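Local coordinates for glypican-1 (Homo sapiens, PDB 4YWT), which carries heparan sulfate chains at the cell surface and, through them, binds alpha-4 (V) collagen and takes part in Schwann cell myelination, at residues G64-T69 against A256-V261; A212-V217 against T300-G305. The protein carries 3 engineered substitutions. All blocks are in the same frame, centred on the assembly; numbering follows the deposited sequence.

Contact 1: residues G64-T69 against A256-V261; sequences GYTCCT and AHCLGV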
# COMPACT_ATOMS: atom_id res chain seq x y z
N GLY A 64 6.06 45.22 -10.65
CA GLY A 64 7.02 45.72 -11.61
C GLY A 64 6.30 45.73 -12.94
O GLY A 64 5.15 45.32 -13.02
N TYR A 65 6.97 46.20 -13.99
CA TYR A 65 6.31 46.33 -15.28
C TYR A 65 5.93 44.97 -15.85
O TYR A 65 6.76 44.07 -15.97
CB TYR A 65 7.20 47.11 -16.25
CG TYR A 65 7.26 48.58 -15.89
CD1 TYR A 65 6.14 49.39 -16.04
CD2 TYR A 65 8.42 49.14 -15.38
CE1 TYR A 65 6.18 50.73 -15.71
CE2 TYR A 65 8.47 50.48 -15.03
CZ TYR A 65 7.35 51.27 -15.21
OH TYR A 65 7.38 52.60 -14.87
N THR A 66 4.65 44.84 -16.21
CA THR A 66 4.07 43.54 -16.52
C THR A 66 3.17 43.56 -17.75
O THR A 66 2.63 44.60 -18.13
CB THR A 66 3.25 43.01 -15.33
OG1 THR A 66 2.59 41.80 -15.70
CG2 THR A 66 2.21 44.04 -14.91
N CYS A 67 3.02 42.39 -18.37
CA CYS A 67 2.08 42.20 -19.46
C CYS A 67 0.75 41.63 -18.97
O CYS A 67 -0.14 41.34 -19.76
CB CYS A 67 2.67 41.29 -20.54
SG CYS A 67 3.94 42.08 -21.55
N CYS A 68 0.64 41.46 -17.65
CA CYS A 68 -0.55 40.84 -17.07
C CYS A 68 -1.47 41.85 -16.40
O CYS A 68 -1.02 42.75 -15.69
CB CYS A 68 -0.14 39.78 -16.05
SG CYS A 68 0.56 38.27 -16.77
N THR A 69 -2.77 41.70 -16.63
CA THR A 69 -3.78 42.47 -15.91
C THR A 69 -4.29 41.65 -14.74
O THR A 69 -3.84 40.52 -14.53
CB THR A 69 -4.95 42.88 -16.83
OG1 THR A 69 -5.65 41.72 -17.28
CG2 THR A 69 -4.44 43.67 -18.02
N ALA A 256 6.85 34.41 -14.31
CA ALA A 256 7.91 34.59 -15.29
C ALA A 256 7.32 35.22 -16.55
O ALA A 256 7.90 36.14 -17.13
CB ALA A 256 8.58 33.26 -15.62
N HIS A 257 6.16 34.72 -16.95
CA HIS A 257 5.45 35.25 -18.10
C HIS A 257 5.07 36.71 -17.87
O HIS A 257 5.29 37.56 -18.73
CB HIS A 257 4.19 34.42 -18.39
CG HIS A 257 4.47 32.99 -18.73
ND1 HIS A 257 5.39 32.22 -18.06
CD2 HIS A 257 3.93 32.18 -19.68
CE1 HIS A 257 5.42 31.01 -18.58
NE2 HIS A 257 4.54 30.96 -19.56
N CYS A 258 4.50 36.98 -16.70
CA CYS A 258 4.01 38.32 -16.39
C CYS A 258 5.13 39.35 -16.28
O CYS A 258 4.94 40.51 -16.62
CB CYS A 258 3.20 38.30 -15.09
SG CYS A 258 1.60 37.46 -15.22
N LEU A 259 6.30 38.92 -15.82
CA LEU A 259 7.41 39.85 -15.62
C LEU A 259 8.34 39.93 -16.83
O LEU A 259 9.47 40.40 -16.72
CB LEU A 259 8.21 39.47 -14.38
CG LEU A 259 7.48 39.62 -13.04
CD1 LEU A 259 8.48 39.61 -11.89
CD2 LEU A 259 6.63 40.88 -13.01
N GLY A 260 7.87 39.46 -17.98
CA GLY A 260 8.57 39.67 -19.23
C GLY A 260 9.52 38.58 -19.68
O GLY A 260 10.31 38.80 -20.60
N VAL A 261 9.46 37.41 -19.05
CA VAL A 261 10.31 36.29 -19.46
C VAL A 261 9.53 34.97 -19.53
O VAL A 261 9.77 34.06 -18.74
CB VAL A 261 11.51 36.13 -18.50
CG1 VAL A 261 12.60 37.14 -18.84
CG2 VAL A 261 11.08 36.30 -17.05
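With both chi1 torsions near -70°, the sulfurs of Cys68 and Cys258 lie anti to their own carbonyl carbons and meet as a disulfide, one of the cystine links that tie together the cysteine-rich end of the glypican core. The SG atoms of Cys68 and Cys258 are 2.0 Å apart, and a chi3 of -81° gives the bridge a left-handed twist. Beside it, Thr66 swings OG1 anti to its backbone N (chi1 175°), where the hydroxyl serves both segments. It donates to the backbone O of Cys258 over 2.8 Å from OG1, arriving from above the carbonyl plane, and accepts from the backbone N of Cys68, closing an ST turn. The same carbonyl takes a second, in-plane bond on a lone pair: Cys67 N reaches Cys258 O at 3.2 Å. Two donors therefore grip the oxygen of the residue that also carries the disulfide, so backbone and side chain of Cys258 are both fixed to the 64-69 loop.

Helix 255-258 ends here in a Schellman motif, with Gly260 at positive phi as the C-prime residue and Val261 N bonded to Ala256 O. Leu76 of helix 70-129 packs against both bridged cysteines, while Trp415 lies against Leu259 and His57 NE2 is hydrogen-bonded to Cys68 O. Cys67, next in sequence to the bridged Cys68, forms its own disulfide with Cys31, so adjacent cysteines tie the loop to two separate parts of the chain. Where Thr66 passes Cys258, the backbones also come close enough for a CA-H...O contact, 3.2 Å from Thr66 CA to Cys258 O.

Contact 2: residues A212-V217 against T300-G305; sequences ATRAFV and TDKFWG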
# COMPACT_ATOMS: atom_id res chain seq x y z
N ALA A 212 0.16 -23.31 10.04
CA ALA A 212 -1.06 -22.59 9.72
C ALA A 212 -1.17 -21.32 10.56
O ALA A 212 -1.53 -20.25 10.04
CB ALA A 212 -2.28 -23.47 9.93
N THR A 213 -0.86 -21.44 11.85
CA THR A 213 -0.91 -20.30 12.76
C THR A 213 -0.05 -19.15 12.27
O THR A 213 -0.50 -18.01 12.21
CB THR A 213 -0.46 -20.69 14.18
OG1 THR A 213 -1.39 -21.64 14.73
CG2 THR A 213 -0.42 -19.46 15.07
N ARG A 214 1.19 -19.45 11.90
CA ARG A 214 2.09 -18.42 11.37
C ARG A 214 1.61 -17.86 10.02
O ARG A 214 1.36 -16.65 9.87
CB ARG A 214 3.50 -18.98 11.24
CG ARG A 214 4.42 -18.18 10.33
CD ARG A 214 5.81 -18.80 10.24
NE ARG A 214 5.76 -20.23 9.96
CZ ARG A 214 5.45 -20.77 8.79
NH1 ARG A 214 5.44 -22.08 8.64
NH2 ARG A 214 5.14 -19.99 7.76
N ALA A 215 1.46 -18.77 9.05
CA ALA A 215 1.24 -18.39 7.66
C ALA A 215 -0.09 -17.68 7.41
O ALA A 215 -0.14 -16.75 6.61
CB ALA A 215 1.33 -19.63 6.78
N PHE A 216 -1.16 -18.11 8.08
CA PHE A 216 -2.47 -17.53 7.79
C PHE A 216 -2.61 -16.11 8.35
O PHE A 216 -3.16 -15.23 7.68
CB PHE A 216 -3.58 -18.44 8.31
CG PHE A 216 -3.95 -19.54 7.35
CD1 PHE A 216 -4.83 -19.30 6.31
CD2 PHE A 216 -3.40 -20.81 7.48
CE1 PHE A 216 -5.17 -20.31 5.42
CE2 PHE A 216 -3.73 -21.82 6.60
CZ PHE A 216 -4.62 -21.57 5.56
N VAL A 217 -2.10 -15.89 9.56
CA VAL A 217 -2.13 -14.54 10.12
C VAL A 217 -1.14 -13.66 9.37
O VAL A 217 -1.37 -12.46 9.21
CB VAL A 217 -1.84 -14.53 11.65
CG1 VAL A 217 -0.39 -14.90 11.94
CG2 VAL A 217 -2.17 -13.17 12.24
N THR A 300 6.21 -10.97 4.90
CA THR A 300 6.17 -11.92 3.79
C THR A 300 7.06 -13.13 4.03
O THR A 300 6.84 -14.20 3.45
CB THR A 300 6.59 -11.26 2.46
OG1 THR A 300 7.95 -10.82 2.54
CG2 THR A 300 5.69 -10.08 2.14
N ASP A 301 8.07 -12.97 4.88
CA ASP A 301 8.97 -14.07 5.22
C ASP A 301 8.21 -15.19 5.94
O ASP A 301 8.56 -16.36 5.81
CB ASP A 301 10.12 -13.57 6.09
CG ASP A 301 11.11 -12.71 5.33
OD1 ASP A 301 11.18 -12.84 4.09
OD2 ASP A 301 11.81 -11.90 5.97
N LYS A 302 7.18 -14.80 6.68
CA LYS A 302 6.42 -15.74 7.50
C LYS A 302 5.46 -16.59 6.68
O LYS A 302 4.78 -17.47 7.23
CB LYS A 302 5.65 -14.99 8.58
CG LYS A 302 6.54 -14.27 9.58
CD LYS A 302 7.61 -15.21 10.12
CE LYS A 302 8.29 -14.64 11.35
NZ LYS A 302 9.25 -15.60 11.95
N PHE A 303 5.39 -16.35 5.38
CA PHE A 303 4.53 -17.14 4.50
C PHE A 303 5.05 -18.57 4.41
O PHE A 303 4.29 -19.51 4.14
CB PHE A 303 4.45 -16.52 3.10
CG PHE A 303 3.72 -15.20 3.06
CD1 PHE A 303 3.09 -14.69 4.19
CD2 PHE A 303 3.67 -14.47 1.88
CE1 PHE A 303 2.43 -13.47 4.15
CE2 PHE A 303 3.00 -13.25 1.83
CZ PHE A 303 2.39 -12.76 2.97
N TRP A 304 6.35 -18.74 4.65
CA TRP A 304 6.97 -20.06 4.66
C TRP A 304 7.65 -20.35 5.99
O TRP A 304 7.84 -19.46 6.81
CB TRP A 304 8.00 -20.19 3.54
CG TRP A 304 7.48 -19.90 2.18
CD1 TRP A 304 6.95 -20.79 1.29
CD2 TRP A 304 7.47 -18.62 1.52
NE1 TRP A 304 6.59 -20.14 0.13
CE2 TRP A 304 6.91 -18.81 0.25
CE3 TRP A 304 7.88 -17.34 1.90
CZ2 TRP A 304 6.74 -17.77 -0.66
CZ3 TRP A 304 7.71 -16.30 1.00
CH2 TRP A 304 7.15 -16.52 -0.26
N GLY A 305 8.01 -21.61 6.19
CA GLY A 305 8.82 -22.01 7.32
C GLY A 305 10.29 -21.98 6.95
O GLY A 305 10.65 -21.55 5.85
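Arg214 makes the polar link between helix 204-236 and segment 300-305: its NH2 donates to the backbone O of Lys302, 2.6 Å away, with an N-H...O angle of 149°. The acceptor lies almost in the guanidinium plane, whereas the donor stands well above the carbonyl plane of Lys302. Trp304 O is also close to Arg214 NH2, at 2.9 Å, but it sits over a face of the guanidinium and the angle is too poor for a hydrogen bond. On that same face lies Gly305, its CA 3.6 Å from Arg214 NH1. The group is thus held at its edge by one carbonyl and covered on one face by the chain at 304-305.

The aliphatic part of the arginine does the apolar packing. Its CG approaches Lys302 CB to 3.8 Å, and the two side chains cross at about a right angle. Arg214 runs extended through chi1 and chi2, then bends at chi3 (48°), which turns the guanidinium back to the carbonyl of Lys302. One residue on, the methyl of Ala215 brushes past the backbone of 300-305, with Ala215 CB 4.0 Å from Phe303 O.

Further out, segment 300-305 is braced from within and without. Phe303 N is bonded to Thr300 O, and the Phe303 ring lies with one face over Thr300 CA while meeting Phe110 edge-to-face. Phe303 O is hydrogen-bonded to Ser311 OG, and Lys302 makes a cation-pi contact with Tyr470. Trp304 packs on Leu374 and Val378 of helix 373-387. The whole is packing between a helix and segment 300-305 within the elongated, predominantly helical glypican core, an arginine side chain joining one long helix to a main-chain carbonyl.

How the contacts relate
The two contacts lie on opposite sides of the centre of the elongated chain, the centre of contact 1 about 44 Å and that of contact 2 about 20 Å from it. Their centres are about 63 Å apart and their nearest atoms about 46 Å, so neither touches the other. Along the sequence they interlock: 212-217 falls between the two segments of contact 1, and 300-305 follows both. Contact 1 combines a disulfide with hydrogen bonds to one carbonyl at the cysteine-rich end, whereas contact 2 depends on a single hydrogen bond and packing in the helical body. Neither includes the calcium-binding residues Asp387 and Asp390 or the glycosylated Asn115.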